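Local coordinates for hypothetical protein (Legionella pneumophila subsp. pneumophila, PDB 4KH9) that is of unknown function but binds calcium and is built of three domains of the DUF4785 family, at residues A[5-10]-A[267-272]; A[65-70]-A[251-256]. One frame throughout, in Å; residues are numbered along the deposited sequence.

Near the N terminus, residues 5-10 leave strand 2-3 and run beside the start of strand 268-278, so interaction 1 closes a loop of more than 250 residues and ties the N-terminal tail to the C-terminal E-set domain. Interaction 2 falls wholly within that loop: residues 65-70 of the N-terminal domain meet strand 251-264 of the central domain. The two contacts nest and do not cross. Strand 251-264 is followed in the chain by strand 268-278, so the second segments of the two contacts lie on consecutive strands, yet the contact centres lie about 49 Å apart, on opposite sides of the chain's centre.

Interaction 1: A[5-10]-A[267-272]; sequences PRQPTK and SASLMN
The N-terminal tail, just past strand 2-3, lies along the first strand of the C-terminal E-set domain, and Gln7 and Ser269 make the join. The segments 5-10 and 267-272 run in nearly opposite directions, 161° apart, but it is side chains and a water that link them here rather than a ladder of backbone bonds. Ser269 OG gives its proton to Gln7 O at 2.8 Å, reaching it from 35° out of the carbonyl plane. The same hydroxyl accepts from Gln7 NE2 at 2.9 Å, a bent bond, with the oxygen also tilted from the amide plane. One residue is thus gripped through both its backbone and its side chain by a single hydroxyl. Gln7 CG stands anti to the backbone N (chi1 177°) and the chain stays extended, which brings NE2 to Ser269 OG; NE2 also donates to Val360 O on strand 358-368. Thr9 adds a methyl, its CG2 lying 3.5 Å from Ser269 OG and 3.9 Å from Ala268 CA. At one end of the contact Ser267 CA makes a CA-H...O contact with Lys10 O, 3.3 Å away, while Ser267 OG turns to Asp353 and Lys10 NZ forms a salt bridge with Glu230. Toward the other end a water donates to Leu270 O at 2.7 Å and weakly accepts from Gln7 N. Leu270 itself packs on Val285, Val287 and Leu297. The arrangement is that of an irregular tail continuing past a short edge strand, consistent with a beta sandwich of the E-set clan.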
ATOM      1  N   PRO A   5       7.686 -25.813  -8.035  1.00 46.23           N
ATOM      2  CA  PRO A   5       8.795 -24.876  -8.321  1.00 45.83           C
ATOM      3  C   PRO A   5       9.639 -24.596  -7.073  1.00 51.56           C
ATOM      4  O   PRO A   5       9.064 -24.356  -6.004  1.00 51.34           O
ATOM      5  CB  PRO A   5       8.079 -23.605  -8.802  1.00 46.26           C
ATOM      6  CG  PRO A   5       6.732 -24.055  -9.261  1.00 50.41           C
ATOM      7  CD  PRO A   5       6.377 -25.253  -8.442  1.00 46.60           C
ATOM      8  N   ARG A   6      10.984 -24.677  -7.181  1.00 48.15           N
ATOM      9  CA  ARG A   6      11.871 -24.450  -6.040  1.00 48.08           C
ATOM     10  C   ARG A   6      11.873 -22.989  -5.613  1.00 50.96           C
ATOM     11  O   ARG A   6      11.829 -22.094  -6.454  1.00 52.07           O
ATOM     12  CB  ARG A   6      13.325 -24.888  -6.321  1.00 52.82           C
ATOM     13  CG  ARG A   6      13.526 -26.374  -6.603  1.00 72.38           C
ATOM     14  CD  ARG A   6      14.951 -26.850  -6.300  1.00 91.69           C
ATOM     15  NE  ARG A   6      15.986 -26.144  -7.068  1.00106.03           N
ATOM     16  CZ  ARG A   6      16.490 -26.563  -8.227  1.00126.61           C
ATOM     17  NH1 ARG A   6      16.057 -27.691  -8.780  1.00119.64           N
ATOM     18  NH2 ARG A   6      17.431 -25.858  -8.841  1.00112.50           N
ATOM     19  N   GLN A   7      11.929 -22.758  -4.300  1.00 45.52           N
ATOM     20  CA  GLN A   7      12.001 -21.436  -3.680  1.00 43.66           C
ATOM     21  C   GLN A   7      12.967 -21.517  -2.500  1.00 47.18           C
ATOM     22  O   GLN A   7      12.638 -22.148  -1.497  1.00 44.77           O
ATOM     23  CB  GLN A   7      10.598 -20.930  -3.249  1.00 44.58           C
ATOM     24  CG  GLN A   7      10.586 -19.572  -2.510  1.00 52.18           C
ATOM     25  CD  GLN A   7       9.217 -19.209  -1.937  1.00 61.80           C
ATOM     26  OE1 GLN A   7       8.372 -18.610  -2.618  1.00 46.96           O
ATOM     27  NE2 GLN A   7       8.952 -19.567  -0.671  1.00 50.73           N
ATOM     28  N   PRO A   8      14.182 -20.937  -2.601  1.00 46.07           N
ATOM     29  CA  PRO A   8      15.098 -20.939  -1.445  1.00 45.61           C
ATOM     30  C   PRO A   8      14.460 -20.264  -0.232  1.00 45.97           C
ATOM     31  O   PRO A   8      13.829 -19.229  -0.384  1.00 45.08           O
ATOM     32  CB  PRO A   8      16.304 -20.134  -1.954  1.00 47.71           C
ATOM     33  CG  PRO A   8      16.210 -20.210  -3.433  1.00 52.96           C
ATOM     34  CD  PRO A   8      14.755 -20.169  -3.724  1.00 48.05           C
ATOM     35  N   THR A   9      14.574 -20.865   0.949  1.00 42.79           N
ATOM     36  CA  THR A   9      13.963 -20.277   2.137  1.00 41.80           C
ATOM     37  C   THR A   9      14.907 -19.236   2.774  1.00 45.28           C
ATOM     38  O   THR A   9      16.122 -19.262   2.576  1.00 45.17           O
ATOM     39  CB  THR A   9      13.525 -21.335   3.166  1.00 44.61           C
ATOM     40  OG1 THR A   9      14.662 -21.976   3.705  1.00 46.32           O
ATOM     41  CG2 THR A   9      12.546 -22.351   2.611  1.00 41.45           C
ATOM     42  N   LYS A  10      14.330 -18.336   3.560  1.00 40.56           N
ATOM     43  CA  LYS A  10      15.042 -17.273   4.249  1.00 40.03           C
ATOM     44  C   LYS A  10      14.514 -17.189   5.687  1.00 44.72           C
ATOM     45  O   LYS A  10      13.304 -17.183   5.909  1.00 43.93           O
ATOM     46  CB  LYS A  10      14.858 -15.940   3.465  1.00 40.71           C
ATOM     47  CG  LYS A  10      15.401 -14.678   4.139  1.00 43.18           C
ATOM     48  CD  LYS A  10      16.897 -14.517   4.084  1.00 44.53           C
ATOM     49  CE  LYS A  10      17.238 -13.148   4.602  1.00 42.98           C
ATOM     50  NZ  LYS A  10      18.671 -13.018   4.928  1.00 56.24           N
ATOM     51  N   SER A 267       9.915 -17.789   4.469  1.00 34.13           N
ATOM     52  CA  SER A 267      10.243 -18.523   5.713  1.00 32.17           C
ATOM     53  C   SER A 267      10.062 -20.033   5.583  1.00 36.04           C
ATOM     54  O   SER A 267      10.564 -20.778   6.423  1.00 36.67           O
ATOM     55  CB  SER A 267       9.375 -18.015   6.850  1.00 30.46           C
ATOM     56  OG  SER A 267       8.015 -17.896   6.451  1.00 34.00           O
ATOM     57  N   ALA A 268       9.320 -20.482   4.556  1.00 32.18           N
ATOM     58  CA  ALA A 268       9.075 -21.902   4.290  1.00 31.04           C
ATOM     59  C   ALA A 268       8.633 -22.093   2.851  1.00 35.30           C
ATOM     60  O   ALA A 268       8.052 -21.177   2.249  1.00 36.49           O
ATOM     61  CB  ALA A 268       8.029 -22.461   5.249  1.00 31.54           C
ATOM     62  N   SER A 269       8.945 -23.266   2.283  1.00 31.16           N
ATOM     63  CA  SER A 269       8.592 -23.580   0.910  1.00 32.13           C
ATOM     64  C   SER A 269       8.060 -24.991   0.765  1.00 35.41           C
ATOM     65  O   SER A 269       8.487 -25.884   1.484  1.00 35.63           O
ATOM     66  CB  SER A 269       9.808 -23.412   0.000  1.00 37.38           C
ATOM     67  OG  SER A 269      10.227 -22.058  -0.038  1.00 44.55           O
ATOM     68  N   LEU A 270       7.123 -25.178  -0.164  1.00 32.49           N
ATOM     69  CA  LEU A 270       6.580 -26.489  -0.547  1.00 33.61           C
ATOM     70  C   LEU A 270       7.500 -27.088  -1.614  1.00 41.20           C
ATOM     71  O   LEU A 270       7.934 -26.360  -2.520  1.00 38.99           O
ATOM     72  CB  LEU A 270       5.136 -26.385  -1.056  1.00 33.20           C
ATOM     73  CG  LEU A 270       4.101 -25.725  -0.145  1.00 37.82           C
ATOM     74  CD1 LEU A 270       2.779 -25.595  -0.865  1.00 38.77           C
ATOM     75  CD2 LEU A 270       3.925 -26.493   1.167  1.00 36.85           C
HETATM   76  N   MSE A 271       7.797 -28.398  -1.528  1.00 42.14           N
HETATM   77  CA  MSE A 271       8.724 -29.026  -2.481  1.00 44.44           C
HETATM   78  C   MSE A 271       8.086 -30.118  -3.355  1.00 49.33           C
HETATM   79  O   MSE A 271       8.255 -30.092  -4.570  1.00 51.06           O
HETATM   80  CB  MSE A 271       9.916 -29.627  -1.730  1.00 48.13           C
HETATM   81  CG  MSE A 271      10.740 -28.589  -0.977  1.00 57.70           C
HETATM   82 SE   MSE A 271      12.050 -29.408   0.197  0.75 69.85          SE
HETATM   83  CE  MSE A 271      13.215 -30.284  -1.192  1.00 67.54           C
ATOM     84  N   ASN A 272       7.415 -31.094  -2.752  1.00 44.96           N
ATOM     85  CA  ASN A 272       6.828 -32.228  -3.477  1.00 46.23           C
ATOM     86  C   ASN A 272       5.437 -32.516  -2.971  1.00 49.65           C
ATOM     87  O   ASN A 272       5.235 -32.468  -1.766  1.00 49.46           O
ATOM     88  CB  ASN A 272       7.697 -33.500  -3.303  1.00 47.96           C
ATOM     89  CG  ASN A 272       9.119 -33.404  -3.798  1.00 77.93           C
ATOM     90  OD1 ASN A 272       9.428 -33.745  -4.956  1.00 78.21           O
ATOM     91  ND2 ASN A 272      10.034 -33.022  -2.907  1.00 59.98           N
TER
HETATM   92  O   HOH W   1      10.483 -25.591  -2.987  1.00 58.12           O

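Interaction 2: A[65-70]-A[251-256]; sequences STLAPG and EIIRRS
Ser65 of strand 62-65 comes closest to strand 251-264 at Ile252, with 6.2 Å between their CA atoms, and no direct hydrogen bond joins the segments 65-70 and 251-256. Leu67 is the main side chain of the contact. Its CG sits anti to the carbonyl carbon (chi1 -60°), and the two methyls spread over the strand. Leu67 CD2 rests 3.4 Å from Ile252 O and 3.6 Å from Ile253 CD1; the leucine and isoleucine side chains cross at about a right angle. Leu67 CD1 reaches the guanidinium of Arg255, 3.8 Å from Arg255 NH2, while Glu251 OE1 lies on the CD2 side. Ser65 fits against Ile252 and Arg254 of the same strand, its OG 3.7 Å from Arg254 CB and close to Ile252 CG2. Four waters bridge polar atoms of the two segments. One joins Ser65 OG to Ile252 O and Arg254 N, and another donates to both Thr66 O and Ile252 O, so that carbonyl receives two water bonds. A third donates to Ser65 O and accepts from Arg255 NH1 at the edge of the guanidinium, in its plane. A fourth bridges Leu67 O and OE1 of the poorly ordered Glu251. Arg255 bends back at chi2 and hydrogen-bonds through NH1 to Arg254 O at 2.8 Å; its NH2 forms a salt bridge with Asp157, which also accepts from Leu67 N and would partly balance the arginine's charge. Arg254 leads away to Asp243 and Glu51, its side chain about 7 Å from a bound calcium ion. The contact is a hydrated interdomain interface, in which a loop of the N-terminal domain meets a strand of the central domain, assigned to the E-set clan, chiefly through Leu67, with bridging waters around it.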
ATOM      1  N   SER A  65       0.067  25.433  -4.077  1.00 32.70           N
ATOM      2  CA  SER A  65      -0.158  25.566  -5.515  1.00 32.98           C
ATOM      3  C   SER A  65      -1.402  24.792  -5.942  1.00 35.13           C
ATOM      4  O   SER A  65      -1.565  23.622  -5.608  1.00 34.44           O
ATOM      5  CB  SER A  65       1.070  25.081  -6.291  1.00 38.74           C
ATOM      6  OG  SER A  65       1.323  23.710  -6.033  1.00 42.95           O
ATOM      7  N   THR A  66      -2.319  25.489  -6.606  1.00 30.89           N
ATOM      8  CA  THR A  66      -3.555  24.911  -7.074  1.00 28.82           C
ATOM      9  C   THR A  66      -3.681  25.196  -8.564  1.00 30.23           C
ATOM     10  O   THR A  66      -3.162  26.196  -9.042  1.00 30.77           O
ATOM     11  CB  THR A  66      -4.766  25.435  -6.246  1.00 29.07           C
ATOM     12  OG1 THR A  66      -4.990  26.800  -6.559  1.00 29.91           O
ATOM     13  CG2 THR A  66      -4.593  25.239  -4.721  1.00 20.43           C
ATOM     14  N   LEU A  67      -4.393  24.330  -9.284  1.00 26.58           N
ATOM     15  CA  LEU A  67      -4.609  24.449 -10.724  1.00 27.58           C
ATOM     16  C   LEU A  67      -6.090  24.701 -11.058  1.00 33.12           C
ATOM     17  O   LEU A  67      -6.432  25.027 -12.214  1.00 34.39           O
ATOM     18  CB  LEU A  67      -4.122  23.170 -11.433  1.00 27.02           C
ATOM     19  CG  LEU A  67      -2.629  22.839 -11.256  1.00 30.79           C
ATOM     20  CD1 LEU A  67      -2.298  21.488 -11.869  1.00 28.61           C
ATOM     21  CD2 LEU A  67      -1.730  23.980 -11.821  1.00 35.88           C
ATOM     22  N   ALA A  68      -6.966  24.557 -10.060  1.00 27.42           N
ATOM     23  CA  ALA A  68      -8.381  24.848 -10.283  1.00 26.35           C
ATOM     24  C   ALA A  68      -8.973  25.514  -9.070  1.00 30.83           C
ATOM     25  O   ALA A  68      -8.435  25.362  -7.974  1.00 30.31           O
ATOM     26  CB  ALA A  68      -9.137  23.581 -10.624  1.00 26.64           C
ATOM     27  N   PRO A  69     -10.108  26.227  -9.202  1.00 28.99           N
ATOM     28  CA  PRO A  69     -10.702  26.832  -8.008  1.00 29.36           C
ATOM     29  C   PRO A  69     -11.243  25.766  -7.047  1.00 29.89           C
ATOM     30  O   PRO A  69     -11.497  24.605  -7.435  1.00 26.03           O
ATOM     31  CB  PRO A  69     -11.826  27.703  -8.578  1.00 32.19           C
ATOM     32  CG  PRO A  69     -12.191  27.088  -9.879  1.00 37.14           C
ATOM     33  CD  PRO A  69     -10.907  26.516 -10.417  1.00 32.20           C
ATOM     34  N   GLY A  70     -11.413  26.166  -5.794  1.00 26.45           N
ATOM     35  CA  GLY A  70     -12.021  25.301  -4.792  1.00 25.32           C
ATOM     36  C   GLY A  70     -11.197  24.136  -4.310  1.00 25.90           C
ATOM     37  O   GLY A  70     -11.761  23.105  -3.925  1.00 26.46           O
ATOM     38  N   GLU A 251       2.454  28.386 -14.006  1.00 49.56           N
ATOM     39  CA  GLU A 251       1.789  27.500 -13.053  1.00 47.62           C
ATOM     40  C   GLU A 251       2.679  26.372 -12.557  1.00 46.20           C
ATOM     41  O   GLU A 251       3.309  25.674 -13.344  1.00 44.81           O
ATOM     42  CB  GLU A 251       0.540  26.878 -13.686  1.00 49.08           C
ATOM     43  CG  GLU A 251      -0.530  27.863 -14.089  1.00 59.55           C
ATOM     44  CD  GLU A 251      -1.688  27.150 -14.748  1.00 96.76           C
ATOM     45  OE1 GLU A 251      -2.592  26.695 -14.011  1.00 91.74           O
ATOM     46  OE2 GLU A 251      -1.675  27.007 -15.992  1.00102.42           O
ATOM     47  N   ILE A 252       2.684  26.177 -11.239  1.00 41.11           N
ATOM     48  CA  ILE A 252       3.360  25.085 -10.548  1.00 39.92           C
ATOM     49  C   ILE A 252       2.413  23.878 -10.579  1.00 39.07           C
ATOM     50  O   ILE A 252       1.238  23.987 -10.185  1.00 37.82           O
ATOM     51  CB  ILE A 252       3.781  25.481  -9.091  1.00 43.29           C
ATOM     52  CG1 ILE A 252       4.700  26.737  -9.038  1.00 45.19           C
ATOM     53  CG2 ILE A 252       4.364  24.299  -8.299  1.00 42.28           C
ATOM     54  CD1 ILE A 252       6.138  26.597  -9.523  1.00 60.28           C
ATOM     55  N   ILE A 253       2.922  22.753 -11.091  1.00 32.31           N
ATOM     56  CA  ILE A 253       2.222  21.481 -11.137  1.00 31.26           C
ATOM     57  C   ILE A 253       2.881  20.597 -10.091  1.00 34.04           C
ATOM     58  O   ILE A 253       4.035  20.163 -10.260  1.00 35.03           O
ATOM     59  CB  ILE A 253       2.199  20.815 -12.551  1.00 34.94           C
ATOM     60  CG1 ILE A 253       2.098  21.825 -13.751  1.00 37.35           C
ATOM     61  CG2 ILE A 253       1.207  19.647 -12.623  1.00 34.79           C
ATOM     62  CD1 ILE A 253       0.839  22.571 -13.955  1.00 41.88           C
ATOM     63  N   ARG A 254       2.178  20.368  -8.995  1.00 28.80           N
ATOM     64  CA  ARG A 254       2.706  19.552  -7.901  1.00 28.81           C
ATOM     65  C   ARG A 254       1.738  18.446  -7.563  1.00 31.84           C
ATOM     66  O   ARG A 254       0.563  18.711  -7.302  1.00 29.39           O
ATOM     67  CB  ARG A 254       2.971  20.430  -6.662  1.00 29.71           C
ATOM     68  CG  ARG A 254       3.379  19.645  -5.445  1.00 38.85           C
ATOM     69  CD  ARG A 254       4.847  19.654  -5.169  1.00 51.41           C
ATOM     70  NE  ARG A 254       5.170  18.918  -3.942  1.00 54.00           N
ATOM     71  CZ  ARG A 254       5.394  19.478  -2.752  1.00 60.24           C
ATOM     72  NH1 ARG A 254       5.314  20.797  -2.600  1.00 35.73           N
ATOM     73  NH2 ARG A 254       5.701  18.724  -1.707  1.00 49.50           N
ATOM     74  N   ARG A 255       2.229  17.190  -7.603  1.00 28.09           N
ATOM     75  CA  ARG A 255       1.429  16.037  -7.244  1.00 25.93           C
ATOM     76  C   ARG A 255       2.258  15.054  -6.434  1.00 28.77           C
ATOM     77  O   ARG A 255       3.431  14.840  -6.710  1.00 29.25           O
ATOM     78  CB  ARG A 255       0.845  15.336  -8.495  1.00 26.12           C
ATOM     79  CG  ARG A 255      -0.228  16.071  -9.320  1.00 21.04           C
ATOM     80  CD  ARG A 255      -1.556  16.091  -8.625  1.00 23.31           C
ATOM     81  NE  ARG A 255      -2.557  16.933  -9.298  1.00 21.47           N
ATOM     82  CZ  ARG A 255      -2.830  18.203  -8.995  1.00 31.29           C
ATOM     83  NH1 ARG A 255      -2.115  18.848  -8.076  1.00 24.12           N
ATOM     84  NH2 ARG A 255      -3.800  18.842  -9.627  1.00 23.20           N
ATOM     85  N   SER A 256       1.635  14.426  -5.454  1.00 25.64           N
ATOM     86  CA  SER A 256       2.251  13.369  -4.687  1.00 25.98           C
ATOM     87  C   SER A 256       1.305  12.187  -4.697  1.00 33.20           C
ATOM     88  O   SER A 256       0.098  12.356  -4.873  1.00 33.16           O
ATOM     89  CB  SER A 256       2.643  13.804  -3.278  1.00 27.60           C
ATOM     90  OG  SER A 256       1.520  13.764  -2.433  1.00 40.30           O
TER
HETATM   91  O   HOH W   2      -2.324  21.740  -7.274  1.00 30.90           O
HETATM   92  O   HOH W   3       0.060  22.187  -8.429  1.00 36.08           O
HETATM   93  O   HOH W   4      -0.115  26.118  -9.280  1.00 41.50           O
HETATM   94  O   HOH W   5      -4.813  25.327 -14.438  1.00 37.03           O